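Local structure of alkaline phosphatase (Antarctic bacterium, 2W5V) at residues K73-S77 and R78-T82; V115-A118 and A119-I123; Q257-W260 and G261-N265. The protein probably hydrolyses phosphate monoesters as a cold-adapted alkaline phosphatase that depends on zinc and magnesium ions. The protein carries 1 engineered substitution. All blocks are in the same frame, centred on the assembly; numbering follows the deposited sequence.

Contact 1 of 3, residues K73-S77 and R78-T82; sequences KTSSS and REDVT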
loop_
_atom_site.group_PDB
_atom_site.type_symbol
_atom_site.label_atom_id
_atom_site.label_comp_id
_atom_site.label_asym_id
_atom_site.label_seq_id
_atom_site.Cartn_x
_atom_site.Cartn_y
_atom_site.Cartn_z
ATOM N N LYS B 73 10.450 -2.785 0.599
ATOM C CA LYS B 73 10.930 -2.491 1.933
ATOM C C LYS B 73 12.109 -1.541 1.783
ATOM O O LYS B 73 13.016 -1.804 0.993
ATOM C CB LYS B 73 11.357 -3.780 2.636
ATOM C CG LYS B 73 11.745 -3.541 4.092
ATOM C CD LYS B 73 12.031 -4.827 4.846
ATOM C CE LYS B 73 12.506 -4.501 6.263
ATOM N NZ LYS B 73 12.844 -5.741 7.007
ATOM N N THR B 74 12.101 -0.437 2.529
ATOM C CA THR B 74 12.988 0.680 2.196
ATOM C C THR B 74 14.175 0.925 3.130
ATOM O O THR B 74 14.922 1.889 2.922
ATOM C CB THR B 74 12.199 1.994 2.133
ATOM O OG1 THR B 74 11.615 2.244 3.422
ATOM C CG2 THR B 74 11.094 1.914 1.067
ATOM N N SER B 75 14.355 0.095 4.152
ATOM C CA SER B 75 15.442 0.334 5.116
ATOM C C SER B 75 16.816 0.349 4.442
ATOM O O SER B 75 17.038 -0.350 3.452
ATOM C CB SER B 75 15.424 -0.699 6.254
ATOM O OG SER B 75 14.225 -0.618 7.013
ATOM N N SER B 76 17.730 1.154 4.980
ATOM C CA SER B 76 19.087 1.262 4.444
ATOM C C SER B 76 19.967 0.168 5.036
ATOM O O SER B 76 19.478 -0.715 5.748
ATOM C CB SER B 76 19.676 2.637 4.764
ATOM O OG SER B 76 20.116 2.684 6.113
ATOM N N SER B 77 21.265 0.213 4.756
ATOM C CA SER B 77 22.157 -0.805 5.307
ATOM C C SER B 77 22.440 -0.561 6.789
ATOM O O SER B 77 22.888 -1.459 7.486
ATOM C CB SER B 77 23.473 -0.861 4.523
ATOM O OG SER B 77 24.178 0.354 4.685
ATOM N N ARG B 78 22.187 0.650 7.279
ATOM C CA ARG B 78 22.502 0.957 8.678
ATOM C C ARG B 78 21.312 1.460 9.501
ATOM O O ARG B 78 21.394 1.536 10.726
ATOM C CB ARG B 78 23.631 1.978 8.762
ATOM C CG ARG B 78 24.917 1.522 8.103
ATOM C CD ARG B 78 26.010 2.574 8.264
ATOM N NE ARG B 78 27.255 2.130 7.635
ATOM C CZ ARG B 78 28.320 2.903 7.440
ATOM N NH1 ARG B 78 28.302 4.173 7.822
ATOM N NH2 ARG B 78 29.401 2.405 6.859
ATOM N N GLU B 79 20.217 1.812 8.832
ATOM C CA GLU B 79 19.112 2.482 9.508
ATOM C C GLU B 79 17.754 1.895 9.119
ATOM O O GLU B 79 17.492 1.670 7.939
ATOM C CB GLU B 79 19.137 3.975 9.170
ATOM C CG GLU B 79 20.345 4.746 9.738
ATOM C CD GLU B 79 21.447 5.033 8.712
ATOM O OE1 GLU B 79 21.370 4.539 7.557
ATOM O OE2 GLU B 79 22.403 5.768 9.066
ATOM N N ASP B 80 16.884 1.661 10.102
ATOM C CA ASP B 80 15.529 1.192 9.803
ATOM C C ASP B 80 14.765 2.200 8.953
ATOM O O ASP B 80 13.982 1.822 8.088
ATOM C CB ASP B 80 14.730 0.914 11.083
ATOM C CG ASP B 80 15.098 -0.414 11.735
ATOM O OD1 ASP B 80 15.605 -1.314 11.034
ATOM O OD2 ASP B 80 14.865 -0.559 12.955
ATOM N N VAL B 81 14.972 3.486 9.215
ATOM C CA VAL B 81 14.282 4.516 8.451
ATOM C C VAL B 81 15.252 5.130 7.462
ATOM O O VAL B 81 16.230 5.763 7.859
ATOM C CB VAL B 81 13.727 5.640 9.358
ATOM C CG1 VAL B 81 13.101 6.747 8.503
ATOM C CG2 VAL B 81 12.693 5.084 10.341
ATOM N N THR B 82 14.982 4.952 6.175
ATOM C CA THR B 82 15.908 5.414 5.150
ATOM C C THR B 82 15.855 6.930 4.940
ATOM O O THR B 82 14.854 7.579 5.274
ATOM C CB THR B 82 15.631 4.726 3.808
ATOM O OG1 THR B 82 16.724 4.963 2.919
ATOM C CG2 THR B 82 14.335 5.263 3.182
HETATM O O HOH W 1 12.829 3.108 5.770
HETATM O O HOH W 2 17.502 2.555 1.736
#
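Ser76 meets Glu79 and Arg78 through one hydroxyl that donates one hydrogen bond and accepts two within the turn, with Asn99 OD1 as a further, weak partner. Its OG donates a hydrogen bond to Glu79 OE1 at 2.7 Å, on the lone pair of that oxygen that faces away from OE2. The same OG accepts the backbone N-H groups of Arg78 and Glu79, Arg78 N at 3.1 Å and Glu79 N at 2.9 Å. With OG placed between the backbone N and the carbonyl carbon (chi1 78°), the hydroxyl faces into the loop. The Glu79 chain bends at chi2 (102°), which brings OE1 back to the Ser76 hydroxyl, and OE1 also accepts from Asn99 N.

Backbone and hydroxyl bonds draw the two limbs together further along. Ser76 N donates to Glu79 O at 3.0 Å, nearly in line with the C=O bond though the N-H...O angle is bent. Ser75 OG reaches Asp80 O at 2.7 Å, tilted about 20° from the carbonyl plane, and is also bonded to Tyr55 OH of the second subunit.

Two waters close the open end. One bridges Thr74 OG1, Asp80 O and Thr82 N; the other donates to Thr74 O and to Thr82 OG1, which also bonds Ser86 OG. The two threonine side chains cross at about a right angle, Thr74 CB lying 4.0 Å from Thr82 CG2, and Thr74 O comes within 3.1 Å of Thr82 CB.

At the tip, Ser77 OG and the guanidinium of Arg78 both engage Asp106, the latter as a salt bridge. This is a loop folded back on itself and pinned by serine hydroxyls, leading from strand 68-73 towards the active site: Thr82 packs on His302, a zinc ligand, and its carbonyl oxygen accepts from ND1 of the zinc ligand His337.

Contact 2 of 3, residues V115-A118 and A119-I123; sequences VEIA and ALNNI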
loop_
_atom_site.group_PDB
_atom_site.type_symbol
_atom_site.label_atom_id
_atom_site.label_comp_id
_atom_site.label_asym_id
_atom_site.label_seq_id
_atom_site.Cartn_x
_atom_site.Cartn_y
_atom_site.Cartn_z
ATOM N N VAL B 115 22.334 4.202 -14.927
ATOM C CA VAL B 115 22.661 5.170 -15.975
ATOM C C VAL B 115 23.990 4.825 -16.666
ATOM O O VAL B 115 24.113 4.955 -17.887
ATOM C CB VAL B 115 22.691 6.616 -15.420
ATOM C CG1 VAL B 115 23.319 7.582 -16.415
ATOM C CG2 VAL B 115 21.277 7.069 -15.052
ATOM N N GLU B 116 24.986 4.397 -15.891
ATOM C CA GLU B 116 26.272 4.008 -16.473
ATOM C C GLU B 116 26.148 2.729 -17.310
ATOM O O GLU B 116 26.779 2.596 -18.359
ATOM C CB GLU B 116 27.338 3.863 -15.376
ATOM C CG GLU B 116 27.709 5.209 -14.757
ATOM C CD GLU B 116 28.450 5.108 -13.421
ATOM O OE1 GLU B 116 28.317 4.087 -12.709
ATOM O OE2 GLU B 116 29.154 6.079 -13.073
ATOM N N ILE B 117 25.327 1.793 -16.847
ATOM C CA ILE B 117 25.009 0.597 -17.629
ATOM C C ILE B 117 24.254 0.967 -18.909
ATOM O O ILE B 117 24.557 0.466 -19.994
ATOM C CB ILE B 117 24.176 -0.400 -16.784
ATOM C CG1 ILE B 117 25.080 -1.052 -15.729
ATOM C CG2 ILE B 117 23.502 -1.446 -17.679
ATOM C CD1 ILE B 117 24.328 -1.776 -14.639
ATOM N N ALA B 118 23.278 1.862 -18.796
ATOM C CA ALA B 118 22.503 2.251 -19.968
ATOM C C ALA B 118 23.435 2.809 -21.048
ATOM O O ALA B 118 23.352 2.437 -22.225
ATOM C CB ALA B 118 21.459 3.280 -19.588
ATOM N N ALA B 119 24.324 3.705 -20.637
ATOM C CA ALA B 119 25.259 4.331 -21.564
ATOM C C ALA B 119 26.090 3.282 -22.293
ATOM O O ALA B 119 26.275 3.366 -23.502
ATOM C CB ALA B 119 26.155 5.314 -20.837
ATOM N N LEU B 120 26.576 2.290 -21.551
ATOM C CA LEU B 120 27.381 1.220 -22.129
ATOM C C LEU B 120 26.579 0.309 -23.054
ATOM O O LEU B 120 27.160 -0.448 -23.836
ATOM C CB LEU B 120 28.046 0.394 -21.029
ATOM C CG LEU B 120 29.216 1.102 -20.340
ATOM C CD1 LEU B 120 29.764 0.268 -19.193
ATOM C CD2 LEU B 120 30.312 1.429 -21.347
ATOM N N ASN B 121 25.249 0.378 -22.961
ATOM C CA ASN B 121 24.381 -0.382 -23.857
ATOM C C ASN B 121 23.787 0.493 -24.958
ATOM O O ASN B 121 22.766 0.149 -25.557
ATOM C CB ASN B 121 23.259 -1.085 -23.073
ATOM C CG ASN B 121 23.766 -2.268 -22.271
ATOM O OD1 ASN B 121 23.631 -3.419 -22.688
ATOM N ND2 ASN B 121 24.388 -1.988 -21.134
ATOM N N ASN B 122 24.426 1.629 -25.216
ATOM C CA ASN B 122 23.962 2.547 -26.251
ATOM C C ASN B 122 22.562 3.098 -25.965
ATOM O O ASN B 122 21.795 3.377 -26.884
ATOM C CB ASN B 122 23.988 1.861 -27.623
ATOM C CG ASN B 122 23.832 2.842 -28.774
ATOM O OD1 ASN B 122 24.268 3.994 -28.691
ATOM N ND2 ASN B 122 23.210 2.387 -29.860
ATOM N N ILE B 123 22.230 3.251 -24.685
ATOM C CA ILE B 123 20.935 3.812 -24.287
ATOM C C ILE B 123 21.086 5.294 -23.924
ATOM O O ILE B 123 21.970 5.657 -23.143
ATOM C CB ILE B 123 20.378 3.069 -23.057
ATOM C CG1 ILE B 123 20.440 1.549 -23.256
ATOM C CG2 ILE B 123 18.955 3.525 -22.735
ATOM C CD1 ILE B 123 19.568 1.042 -24.378
#
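The flat amide of Asn121 meets the last turn of the helix through its ND2 edge, where Ile117 O lies 2.7 Å away and only 5° out of the amide plane. The N-H points almost straight at the oxygen (168°) but arrives above the plane of the carbonyl. Ile117 CG2 sits beside the same nitrogen at 3.6 Å, the two side chains running side by side. CG of Asn121 stands next to its own backbone N (chi1 -73°), which folds the amide back along the helix, while OD1 on the other branch accepts from Asn374 N. Losing the amide, as with an alanine here, would probably cost Ile117 O its straightest donor and leave Asn374 N without its mate.

Ala118 O is gripped by two backbone donors, Ile123 N at 2.8 Å and Asn121 N at 2.9 Å, which approach opposite faces of its carbonyl plane. Beside these bonds, Ala118 CB packs against Ile123 CB at 3.6 Å. Earlier in the helix, Ala119 N and Leu120 N bond regularly to Val115 O and Glu116 O.

The bond from Ile123 N to Ala118 O, that from Asn122 N to Ala119 O, and the positive phi of Asn122 together make a Schellman motif, which ends helix 114-120 and turns the chain into strand 124-129.

Contact 3 of 3, residues Q257-W260 and G261-N265; sequences QIDW and GGHAN. With ZN (zinc ion), chain G.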
loop_
_atom_site.group_PDB
_atom_site.type_symbol
_atom_site.label_atom_id
_atom_site.label_comp_id
_atom_site.label_asym_id
_atom_site.label_seq_id
_atom_site.Cartn_x
_atom_site.Cartn_y
_atom_site.Cartn_z
ATOM N N GLN B 257 9.072 17.384 -4.408
ATOM C CA GLN B 257 8.636 18.222 -3.291
ATOM C C GLN B 257 7.489 17.652 -2.470
ATOM O O GLN B 257 7.051 18.270 -1.494
ATOM C CB GLN B 257 8.325 19.645 -3.761
ATOM C CG GLN B 257 9.519 20.317 -4.424
ATOM C CD GLN B 257 9.317 21.796 -4.649
ATOM O OE1 GLN B 257 8.577 22.453 -3.915
ATOM N NE2 GLN B 257 9.974 22.332 -5.670
ATOM N N ILE B 258 7.007 16.472 -2.851
ATOM C CA ILE B 258 6.023 15.788 -2.034
ATOM C C ILE B 258 6.606 15.588 -0.633
ATOM O O ILE B 258 5.922 15.756 0.382
ATOM C CB ILE B 258 5.634 14.434 -2.647
ATOM C CG1 ILE B 258 5.009 14.646 -4.035
ATOM C CG2 ILE B 258 4.669 13.697 -1.722
ATOM C CD1 ILE B 258 5.064 13.415 -4.946
ATOM N N ASP B 259 7.886 15.246 -0.589
ATOM C CA ASP B 259 8.611 15.037 0.663
ATOM C C ASP B 259 8.595 16.300 1.537
ATOM O O ASP B 259 8.414 16.236 2.751
ATOM C CB ASP B 259 10.052 14.630 0.325
ATOM C CG ASP B 259 10.909 14.391 1.560
ATOM O OD1 ASP B 259 10.528 13.574 2.413
ATOM O OD2 ASP B 259 11.980 15.013 1.666
ATOM N N TRP B 260 8.769 17.456 0.907
ATOM C CA TRP B 260 8.855 18.710 1.648
ATOM C C TRP B 260 7.514 19.099 2.278
ATOM O O TRP B 260 7.473 19.612 3.394
ATOM C CB TRP B 260 9.402 19.824 0.751
ATOM C CG TRP B 260 10.694 19.432 0.060
ATOM C CD1 TRP B 260 11.440 18.307 0.291
ATOM C CD2 TRP B 260 11.398 20.176 -0.946
ATOM N NE1 TRP B 260 12.552 18.298 -0.520
ATOM C CE2 TRP B 260 12.552 19.431 -1.288
ATOM C CE3 TRP B 260 11.164 21.396 -1.593
ATOM C CZ2 TRP B 260 13.467 19.867 -2.250
ATOM C CZ3 TRP B 260 12.077 21.829 -2.548
ATOM C CH2 TRP B 260 13.216 21.065 -2.865
ATOM N N GLY B 261 6.423 18.840 1.568
ATOM C CA GLY B 261 5.096 19.010 2.133
ATOM C C GLY B 261 4.916 18.134 3.361
ATOM O O GLY B 261 4.343 18.568 4.364
ATOM N N GLY B 262 5.401 16.894 3.284
ATOM C CA GLY B 262 5.334 15.966 4.405
ATOM C C GLY B 262 6.133 16.440 5.615
ATOM O O GLY B 262 5.662 16.382 6.749
ATOM N N HIS B 263 7.358 16.898 5.370
ATOM C CA HIS B 263 8.224 17.393 6.436
ATOM C C HIS B 263 7.595 18.575 7.141
ATOM O O HIS B 263 7.692 18.698 8.357
ATOM C CB HIS B 263 9.588 17.811 5.880
ATOM C CG HIS B 263 10.530 16.664 5.683
ATOM N ND1 HIS B 263 10.957 15.870 6.727
ATOM C CD2 HIS B 263 11.131 16.181 4.572
ATOM C CE1 HIS B 263 11.778 14.944 6.266
ATOM N NE2 HIS B 263 11.907 15.116 4.962
ATOM N N ALA B 264 6.940 19.440 6.375
ATOM C CA ALA B 264 6.348 20.648 6.930
ATOM C C ALA B 264 4.986 20.375 7.558
ATOM O O ALA B 264 4.388 21.269 8.162
ATOM C CB ALA B 264 6.229 21.714 5.859
ATOM N N ASN B 265 4.511 19.137 7.434
ATOM C CA ASN B 265 3.145 18.789 7.836
ATOM C C ASN B 265 2.150 19.762 7.205
ATOM O O ASN B 265 1.250 20.293 7.872
ATOM C CB ASN B 265 3.001 18.764 9.361
ATOM C CG ASN B 265 3.733 17.592 10.014
ATOM O OD1 ASN B 265 4.448 16.817 9.360
ATOM N ND2 ASN B 265 3.552 17.456 11.317
HETATM ZN ZN ZN G . 12.818 13.974 3.513
HETATM O O HOH W 3 14.956 15.410 3.416
#
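Gly261 N donates to Gln257 O at 3.2 Å, opening a run of helical backbone bonds that Gly262 continues to Ile258 O. At Gly262 a side chain would be tight, its CB falling 3.3 Å from Asp259 O. His263 follows, one turn after Asp259: its N bonds to Asp259 O in the carbonyl plane, and the two side chains meet at a zinc ion. NE2 of the imidazole binds the zinc at 2.1 Å, and the carboxylate holds it through both oxygens, OD2 at 2.3 Å and OD1 at 2.6 Å. Carboxylate and ring planes stand 81° apart, with Asp259 OD2 at the ring edge, 3.2 Å from CD2 of His263. The carboxylate gets there because CG of Asp259 lies opposite its backbone N (chi1 180°). Gly335 O accepts from His263 ND1, fixing the ring's rotation, and His337, the phosphorylated Ser84 and a water complete the zinc site. Ala264 N completes the series on Trp260 O, and Asn265, at positive phi, ends the helix in a Schellman motif. Helix 258-263 follows strand 249-255 of the central sheet and packs through Ile258 and Trp260 against helix 267-291, its zinc-binding side turned towards Asp43 and His302.

How the contacts relate
The three contacts follow one another along the chain without nesting or crossing. Contact 1 closes the loop between strand 68-73 and helix 86-93, and is bonded to the second subunit. Contact 2 then ends helix 114-120 just before strand 124-129, with helix 362-371 against one flank. Contact 3 forms helix 258-263 after strand 249-255, which lies next to 124-129 in the large mixed sheet. Contacts 1 and 3 come within about 8 Å at their nearest atoms and converge on the zinc ligand His337. Contact 2 is remote from that site, its centre about 33 Å from that of contact 3 and on the opposite side of the chain's centre.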